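Putative lipoprotein (Campylobacter jejuni subsp. jejuni, PDB 2G5G) binds two cofacially stacked hemes as a dimer, with tyrosine as iron ligand, and probably takes part in bacterial heme transport. Local coordinates at residues 149-154 against 187-192; 168-173 against 225-230; 161-166 against 200-205. All blocks are in the same frame, centred on the assembly; numbering follows the deposited sequence.

Overall arrangement
Helix 187-210 serves interactions 1 and 3; helix 165-179, before it in the chain, carries half of interaction 2 and begins within segment 161-166 of interaction 3. Interaction 1 is the heme site, centred about 23 Å from the middle of the chain; there Y151 ligates iron and L189 lines the pocket. Segment 200-205 of interaction 3 also reaches ligand, K200 NZ hydrogen-bonding a propionate oxygen of the other heme. Interactions 2 and 3 have centres about 8 Å apart and touch, I230 CG1 to D201 OD1 at 3.6 Å. Interaction 2 lies about 17 Å from interaction 1, centre to centre, yet F172 CE1 packs 3.6 Å from L190 CB. Interactions 1 and 3, about 15 Å apart by centres, do not touch.

Interaction 1. Residues 149-154 against 187-192; sequences SIYNGA and KELLDK. With HEM (protoporphyrin IX containing Fe), chain B.
Y151 is sandwiched between a heme and a lysine: its ring carries porphyrin on one face and the K192 chain on the other, while its phenol oxygen reaches the metal. Y151 OH lies 2.5 Å from the heme iron, a coordinating though rather long approach. CG stands anti to the backbone N (chi1 -170°), which carries the ring away from its own helix and over the porphyrin, CE2 coming within 3.2 Å of heme C4A. On the opposite face K192 CD sits 3.8 Å from the ring centroid and only 8° off the normal, a CH-pi contact over the centre. K192 NZ adds an off-centre cation-pi interaction, 4.3 Å from the same centroid and 32° off its normal. The nearby ammonium may help stabilise negative charge on the iron-bound oxygen. L189 CD1 comes up at the ring edge, 3.6 Å from Y151 OH, and its other branch, CD2, packs 3.5 Å from heme CHD. No hydrogen bond joins the segments. K200 of the second subunit hydrogen-bonds this heme, so both chains hold it. Such a tyrosine-ligated site, shared across a dimer, is the cofacial heme pocket of ChaN.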
# COMPACT_ATOMS: atom_id res chain seq x y z
N SER A 149 -8.45 6.27 -2.89
CA SER A 149 -9.40 7.13 -2.18
C SER A 149 -10.14 6.43 -1.03
O SER A 149 -10.37 7.03 0.01
CB SER A 149 -10.38 7.76 -3.16
OG SER A 149 -11.32 8.55 -2.46
N ILE A 150 -10.51 5.16 -1.23
CA ILE A 150 -11.14 4.36 -0.18
C ILE A 150 -10.16 4.10 0.99
O ILE A 150 -10.51 4.28 2.15
CB ILE A 150 -11.71 3.03 -0.75
CG1 ILE A 150 -12.90 3.34 -1.68
CG2 ILE A 150 -12.13 2.07 0.38
CD1 ILE A 150 -13.04 2.40 -2.87
N TYR A 151 -8.94 3.68 0.65
CA TYR A 151 -7.86 3.47 1.61
C TYR A 151 -7.63 4.70 2.50
O TYR A 151 -7.52 4.58 3.72
CB TYR A 151 -6.59 3.15 0.83
CG TYR A 151 -5.41 2.68 1.66
CD1 TYR A 151 -5.22 1.32 1.92
CD2 TYR A 151 -4.46 3.57 2.13
CE1 TYR A 151 -4.13 0.87 2.65
CE2 TYR A 151 -3.36 3.14 2.87
CZ TYR A 151 -3.19 1.79 3.12
OH TYR A 151 -2.10 1.35 3.84
N ASN A 152 -7.60 5.88 1.89
CA ASN A 152 -7.41 7.13 2.61
C ASN A 152 -8.64 7.56 3.42
O ASN A 152 -8.59 8.52 4.19
CB ASN A 152 -6.89 8.22 1.67
CG ASN A 152 -5.49 7.91 1.12
OD1 ASN A 152 -4.69 7.23 1.77
ND2 ASN A 152 -5.20 8.38 -0.09
N GLY A 153 -9.75 6.84 3.26
CA GLY A 153 -10.92 7.03 4.11
C GLY A 153 -12.12 7.68 3.42
O GLY A 153 -12.14 8.91 3.21
N ALA A 154 -13.10 6.84 3.07
CA ALA A 154 -14.37 7.29 2.51
C ALA A 154 -15.51 6.80 3.41
O ALA A 154 -15.26 6.03 4.34
CB ALA A 154 -14.53 6.78 1.08
N LYS A 187 -4.04 -4.17 12.62
CA LYS A 187 -5.50 -4.05 12.68
C LYS A 187 -6.09 -2.96 11.78
O LYS A 187 -7.12 -3.17 11.13
CB LYS A 187 -5.94 -3.82 14.13
CG LYS A 187 -7.37 -3.31 14.31
CD LYS A 187 -8.38 -4.45 14.26
CE LYS A 187 -9.79 -3.95 14.52
NZ LYS A 187 -10.73 -5.11 14.50
N GLU A 188 -5.45 -1.80 11.78
CA GLU A 188 -5.96 -0.66 11.03
C GLU A 188 -5.80 -0.87 9.54
O GLU A 188 -6.72 -0.57 8.76
CB GLU A 188 -5.30 0.65 11.50
CG GLU A 188 -6.01 1.26 12.70
CD GLU A 188 -5.21 2.38 13.39
OE1 GLU A 188 -3.99 2.21 13.63
OE2 GLU A 188 -5.83 3.43 13.70
N LEU A 189 -4.65 -1.43 9.15
CA LEU A 189 -4.38 -1.83 7.78
C LEU A 189 -5.39 -2.87 7.26
O LEU A 189 -5.89 -2.74 6.14
CB LEU A 189 -2.95 -2.37 7.64
CG LEU A 189 -2.63 -2.96 6.26
CD1 LEU A 189 -2.69 -1.89 5.17
CD2 LEU A 189 -1.30 -3.68 6.26
N LEU A 190 -5.66 -3.89 8.07
CA LEU A 190 -6.51 -5.00 7.65
C LEU A 190 -7.95 -4.54 7.45
O LEU A 190 -8.62 -4.97 6.51
CB LEU A 190 -6.42 -6.19 8.61
CG LEU A 190 -5.19 -7.09 8.48
CD1 LEU A 190 -5.03 -7.96 9.74
CD2 LEU A 190 -5.23 -7.94 7.22
N ASP A 191 -8.42 -3.63 8.31
CA ASP A 191 -9.76 -3.08 8.18
C ASP A 191 -9.89 -2.23 6.90
O ASP A 191 -10.97 -2.14 6.33
CB ASP A 191 -10.15 -2.24 9.40
CG ASP A 191 -10.58 -3.09 10.62
OD1 ASP A 191 -10.83 -4.32 10.49
OD2 ASP A 191 -10.67 -2.51 11.73
N LYS A 192 -8.78 -1.61 6.48
CA LYS A 192 -8.76 -0.82 5.25
C LYS A 192 -8.82 -1.74 4.03
O LYS A 192 -9.53 -1.45 3.07
CB LYS A 192 -7.48 0.02 5.17
CG LYS A 192 -7.49 1.32 5.94
CD LYS A 192 -6.22 2.09 5.62
CE LYS A 192 -5.76 2.97 6.79
NZ LYS A 192 -4.36 3.48 6.50
CHA HEM B . 1.46 2.71 4.00
CHB HEM B . -1.56 3.03 0.15
CHC HEM B . -2.24 -1.77 0.13
CHD HEM B . 0.84 -2.14 3.89
C1A HEM B . 0.68 3.22 2.97
C2A HEM B . 0.50 4.63 2.64
C3A HEM B . -0.33 4.70 1.58
C4A HEM B . -0.70 3.36 1.19
CMA HEM B . -0.81 5.98 0.87
CAA HEM B . 1.16 5.81 3.40
CBA HEM B . 2.62 5.98 2.98
CGA HEM B . 3.50 6.63 4.05
O1A HEM B . 2.98 7.39 4.92
O2A HEM B . 4.74 6.38 4.02
C1B HEM B . -2.10 1.79 -0.14
C2B HEM B . -3.22 1.50 -1.03
C3B HEM B . -3.41 0.17 -1.04
C4B HEM B . -2.42 -0.43 -0.16
CMB HEM B . -4.03 2.55 -1.81
CAB HEM B . -4.51 -0.56 -1.86
CBB HEM B . -4.55 -1.90 -1.93
C1C HEM B . -1.44 -2.29 1.13
C2C HEM B . -1.29 -3.70 1.45
C3C HEM B . -0.43 -3.79 2.48
C4C HEM B . -0.02 -2.45 2.86
CMC HEM B . -1.98 -4.87 0.71
CAC HEM B . 0.04 -5.09 3.18
CBC HEM B . 0.60 -6.09 2.48
C1D HEM B . 1.31 -0.91 4.30
C2D HEM B . 2.26 -0.68 5.38
C3D HEM B . 2.46 0.84 5.42
C4D HEM B . 1.62 1.38 4.36
CMD HEM B . 2.91 -1.75 6.28
CAD HEM B . 3.38 1.62 6.39
CBD HEM B . 4.34 2.48 5.57
CGD HEM B . 5.78 2.15 5.90
O1D HEM B . 6.45 1.48 5.07
O2D HEM B . 6.26 2.57 6.99
NA HEM B . -0.08 2.47 2.07
NB HEM B . -1.64 0.58 0.36
NC HEM B . -0.65 -1.56 2.01
ND HEM B . 0.97 0.32 3.74
FE HEM B . -0.52 0.43 2.14

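Interaction 2. Residues 168-173 against 225-230; sequences KKQLFD and SKKIGI
Q170 and I228 meet through apolar contact, and no hydrogen bond links the helical segment 168-173 to the loop 225-230. I228 CG2 rests 3.7 Å from Q170 CB, the two side chains passing at a slant. The other branch reaches L171: I228 CD1 lies 3.9 Å from L171 CD2. With I228 CG1 set between its backbone N and carbonyl carbon (chi1 58°), the two branches are divided between two consecutive helix residues. K227 is the lesser partner, its aliphatic chain crossing that of Q170 at about a right angle, while its ammonium is engaged by D254 in a salt bridge. The polar terms lie inside the loop. S225 OG accepts from K227 N at 3.0 Å, which defines an ST turn, and more weakly from I228 N at 3.4 Å. G229 N bonds back to S225 O at 2.8 Å, a separate backbone bond across the loop, and S225 OG is hydrogen-bonded to D257 as well. The contact thus joins helix 165-179 to the loop between helices 221-224 and 230-236, the first of which follows strand 214-220, while F172 and K168 of helix 165-179 pack against helix 187-210.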
# COMPACT_ATOMS: atom_id res chain seq x y z
N LYS A 168 -17.46 -9.36 6.90
CA LYS A 168 -16.26 -8.54 7.14
C LYS A 168 -15.18 -9.26 7.92
O LYS A 168 -14.01 -9.13 7.61
CB LYS A 168 -16.61 -7.22 7.82
CG LYS A 168 -17.25 -6.22 6.91
CD LYS A 168 -17.70 -5.01 7.68
CE LYS A 168 -18.19 -3.94 6.72
NZ LYS A 168 -19.24 -3.10 7.37
N LYS A 169 -15.58 -10.02 8.94
CA LYS A 169 -14.60 -10.81 9.74
C LYS A 169 -14.00 -11.94 8.92
O LYS A 169 -12.80 -12.22 9.02
CB LYS A 169 -15.25 -11.38 11.00
CG LYS A 169 -14.22 -11.80 12.06
CD LYS A 169 -13.90 -13.27 11.96
CE LYS A 169 -13.31 -13.81 13.30
NZ LYS A 169 -12.44 -12.80 13.99
N GLN A 170 -14.81 -12.60 8.09
CA GLN A 170 -14.27 -13.64 7.23
C GLN A 170 -13.25 -13.04 6.27
O GLN A 170 -12.23 -13.64 6.02
CB GLN A 170 -15.35 -14.38 6.43
CG GLN A 170 -16.25 -15.30 7.27
CD GLN A 170 -17.44 -15.82 6.46
OE1 GLN A 170 -18.53 -15.27 6.51
NE2 GLN A 170 -17.21 -16.89 5.70
N LEU A 171 -13.57 -11.86 5.74
CA LEU A 171 -12.66 -11.15 4.85
C LEU A 171 -11.38 -10.71 5.60
O LEU A 171 -10.28 -10.80 5.07
CB LEU A 171 -13.36 -9.94 4.21
CG LEU A 171 -14.24 -10.24 2.97
CD1 LEU A 171 -14.93 -8.97 2.50
CD2 LEU A 171 -13.46 -10.88 1.83
N PHE A 172 -11.56 -10.23 6.82
CA PHE A 172 -10.44 -9.88 7.72
C PHE A 172 -9.42 -11.01 7.84
O PHE A 172 -8.22 -10.80 7.58
CB PHE A 172 -11.00 -9.52 9.09
CG PHE A 172 -9.98 -8.90 10.03
CD1 PHE A 172 -9.90 -7.51 10.16
CD2 PHE A 172 -9.12 -9.70 10.78
CE1 PHE A 172 -8.96 -6.92 11.03
CE2 PHE A 172 -8.17 -9.13 11.65
CZ PHE A 172 -8.09 -7.74 11.77
N ASP A 173 -9.89 -12.21 8.17
CA ASP A 173 -9.01 -13.38 8.40
C ASP A 173 -8.40 -13.91 7.13
O ASP A 173 -7.28 -14.43 7.12
CB ASP A 173 -9.76 -14.53 9.10
CG ASP A 173 -10.35 -14.15 10.45
OD1 ASP A 173 -9.91 -13.17 11.11
OD2 ASP A 173 -11.29 -14.86 10.87
N SER A 225 -16.97 -15.91 -4.51
CA SER A 225 -17.53 -16.69 -3.42
C SER A 225 -18.94 -16.22 -3.04
O SER A 225 -19.17 -15.05 -2.70
CB SER A 225 -16.64 -16.62 -2.17
OG SER A 225 -17.36 -17.12 -1.05
N LYS A 226 -19.88 -17.15 -3.03
CA LYS A 226 -21.21 -16.88 -2.56
C LYS A 226 -21.26 -16.54 -1.06
O LYS A 226 -22.25 -16.01 -0.61
CB LYS A 226 -22.10 -18.10 -2.81
CG LYS A 226 -22.40 -18.31 -4.31
CD LYS A 226 -23.00 -19.68 -4.51
CE LYS A 226 -24.41 -19.76 -3.97
NZ LYS A 226 -24.98 -21.12 -4.13
N LYS A 227 -20.24 -16.93 -0.30
CA LYS A 227 -20.19 -16.69 1.16
C LYS A 227 -19.79 -15.26 1.55
O LYS A 227 -20.30 -14.72 2.52
CB LYS A 227 -19.20 -17.64 1.81
CG LYS A 227 -19.54 -19.12 1.67
CD LYS A 227 -18.38 -20.00 2.15
CE LYS A 227 -18.20 -19.95 3.67
NZ LYS A 227 -16.96 -20.76 4.02
N ILE A 228 -18.87 -14.67 0.79
CA ILE A 228 -18.25 -13.39 1.20
C ILE A 228 -18.18 -12.35 0.06
O ILE A 228 -17.75 -11.22 0.30
CB ILE A 228 -16.81 -13.61 1.69
CG1 ILE A 228 -15.97 -14.27 0.59
CG2 ILE A 228 -16.81 -14.41 3.03
CD1 ILE A 228 -14.52 -14.48 0.90
N GLY A 229 -18.51 -12.77 -1.16
CA GLY A 229 -18.19 -11.95 -2.35
C GLY A 229 -19.33 -11.30 -3.11
O GLY A 229 -20.42 -11.03 -2.58
N ILE A 230 -19.05 -11.04 -4.38
CA ILE A 230 -20.01 -10.45 -5.31
C ILE A 230 -21.48 -10.94 -5.23
O ILE A 230 -22.38 -10.11 -5.28
CB ILE A 230 -19.49 -10.56 -6.76
CG1 ILE A 230 -18.17 -9.76 -6.87
CG2 ILE A 230 -20.59 -10.07 -7.79
CD1 ILE A 230 -17.26 -10.22 -8.01

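Interaction 3. Residues 161-166 against 200-205; sequences VSTTNE and KDRRMA
The guanidinium of R202 is the flat group here: S162 OG stands at its edge, near the plane, and the T163 methyl CG2 approaches obliquely, 3.7 Å from R202 NH2. Together they tie helix 187-210 to the turn leading into helix 165-179, within the ChaN family fold, and T164 occupies the N-cap of helix 165-179, its OG1 bonded to V167 N. The single bond between the segments runs from R202 NH2 to S162 OG, 2.8 Å long. It is noticeably bent, with an N-H...O angle of 139°, and the oxygen is tilted 18° out of the guanidinium plane. The wide separation of the backbones, 8.6 Å between S162 CA and R202 CA at their nearest, is bridged by the arginine chain. Its CG starts anti to the backbone N (chi1 -177°), and bends at chi2 and chi3 then bring the guanidinium to the turn.

Further partners hold both ends of this bond. R202 NH2 also donates to the carbonyl oxygen of K158, and R202 NE is hydrogen-bonded to H233, so the group is gripped at more than one nitrogen and its rotation should be restricted. S162 OG is also hydrogen-bonded to D236, whose carboxylate probably complements the arginine charge through the serine. H233 and D236 both belong to helix 230-236, which therefore meets both segments. T163 contributes little beyond its methyl, and the contact is small, burying 78 Å² in all. The serine oxygen alone makes the bond: S162 CB, one atom behind it, is 4.1 Å from R202 NH2.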
# COMPACT_ATOMS: atom_id res chain seq x y z
N VAL A 161 -27.15 -7.97 3.41
CA VAL A 161 -26.41 -9.24 3.52
C VAL A 161 -24.94 -9.14 3.16
O VAL A 161 -24.15 -10.01 3.54
CB VAL A 161 -27.05 -10.39 2.71
CG1 VAL A 161 -28.52 -10.64 3.17
CG2 VAL A 161 -26.95 -10.13 1.21
N SER A 162 -24.56 -8.12 2.39
CA SER A 162 -23.20 -8.07 1.88
C SER A 162 -22.19 -7.43 2.83
O SER A 162 -20.99 -7.61 2.65
CB SER A 162 -23.13 -7.35 0.50
OG SER A 162 -23.43 -5.98 0.64
N THR A 163 -22.67 -6.70 3.83
CA THR A 163 -21.77 -5.90 4.69
C THR A 163 -21.85 -6.31 6.16
O THR A 163 -21.48 -5.53 7.04
CB THR A 163 -22.12 -4.40 4.60
OG1 THR A 163 -23.53 -4.24 4.78
CG2 THR A 163 -21.73 -3.86 3.24
N THR A 164 -22.34 -7.51 6.43
CA THR A 164 -22.49 -7.99 7.82
C THR A 164 -21.14 -8.11 8.49
O THR A 164 -20.11 -8.27 7.82
CB THR A 164 -23.14 -9.39 7.90
OG1 THR A 164 -22.26 -10.36 7.33
CG2 THR A 164 -24.48 -9.43 7.18
N ASN A 165 -21.13 -8.07 9.83
CA ASN A 165 -19.88 -8.26 10.57
C ASN A 165 -19.27 -9.60 10.26
O ASN A 165 -18.06 -9.73 10.22
CB ASN A 165 -20.08 -8.11 12.08
CG ASN A 165 -20.63 -6.77 12.46
OD1 ASN A 165 -20.25 -5.75 11.88
ND2 ASN A 165 -21.55 -6.75 13.42
N GLU A 166 -20.14 -10.59 10.05
CA GLU A 166 -19.71 -11.95 9.78
C GLU A 166 -18.93 -11.99 8.46
O GLU A 166 -17.86 -12.58 8.39
CB GLU A 166 -20.94 -12.87 9.72
CG GLU A 166 -20.68 -14.36 9.64
CD GLU A 166 -21.95 -15.21 9.40
OE1 GLU A 166 -23.09 -14.70 9.57
OE2 GLU A 166 -21.81 -16.41 9.04
N LYS A 200 -14.71 -3.25 -4.00
CA LYS A 200 -14.44 -3.92 -5.27
C LYS A 200 -15.62 -4.82 -5.61
O LYS A 200 -16.12 -4.81 -6.73
CB LYS A 200 -13.18 -4.79 -5.21
CG LYS A 200 -11.84 -4.01 -5.20
CD LYS A 200 -10.65 -4.93 -4.96
CE LYS A 200 -9.33 -4.22 -5.33
NZ LYS A 200 -8.19 -5.09 -4.95
N ASP A 201 -16.08 -5.57 -4.62
CA ASP A 201 -17.22 -6.50 -4.77
C ASP A 201 -18.51 -5.79 -5.15
O ASP A 201 -19.26 -6.25 -6.02
CB ASP A 201 -17.35 -7.32 -3.49
CG ASP A 201 -16.28 -8.39 -3.38
OD1 ASP A 201 -15.68 -8.74 -4.44
OD2 ASP A 201 -16.00 -8.87 -2.26
N ARG A 202 -18.73 -4.62 -4.54
CA ARG A 202 -19.89 -3.80 -4.79
C ARG A 202 -19.90 -3.28 -6.23
O ARG A 202 -20.93 -3.35 -6.90
CB ARG A 202 -19.93 -2.63 -3.80
CG ARG A 202 -21.16 -1.73 -3.91
CD ARG A 202 -22.45 -2.51 -3.71
NE ARG A 202 -22.58 -3.18 -2.40
CZ ARG A 202 -23.07 -2.59 -1.31
NH1 ARG A 202 -23.49 -1.32 -1.34
NH2 ARG A 202 -23.16 -3.27 -0.17
N ARG A 203 -18.75 -2.79 -6.68
CA ARG A 203 -18.60 -2.25 -8.04
C ARG A 203 -18.78 -3.34 -9.10
O ARG A 203 -19.58 -3.15 -10.01
CB ARG A 203 -17.23 -1.58 -8.23
CG ARG A 203 -16.89 -1.24 -9.71
CD ARG A 203 -17.83 -0.21 -10.30
NE ARG A 203 -17.85 1.02 -9.48
CZ ARG A 203 -16.91 1.98 -9.51
NH1 ARG A 203 -15.86 1.91 -10.31
NH2 ARG A 203 -17.05 3.03 -8.71
N MSE A 204 -18.04 -4.44 -8.97
CA MSE A 204 -18.21 -5.58 -9.88
C MSE A 204 -19.68 -6.03 -9.92
O MSE A 204 -20.20 -6.26 -11.03
CB MSE A 204 -17.27 -6.73 -9.55
CG MSE A 204 -15.76 -6.32 -9.67
SE MSE A 204 -14.63 -7.80 -9.77
CE MSE A 204 -13.95 -7.62 -7.93
N ALA A 205 -20.34 -6.14 -8.75
CA ALA A 205 -21.81 -6.39 -8.70
C ALA A 205 -22.63 -5.35 -9.44
O ALA A 205 -23.59 -5.68 -10.16
CB ALA A 205 -22.32 -6.52 -7.28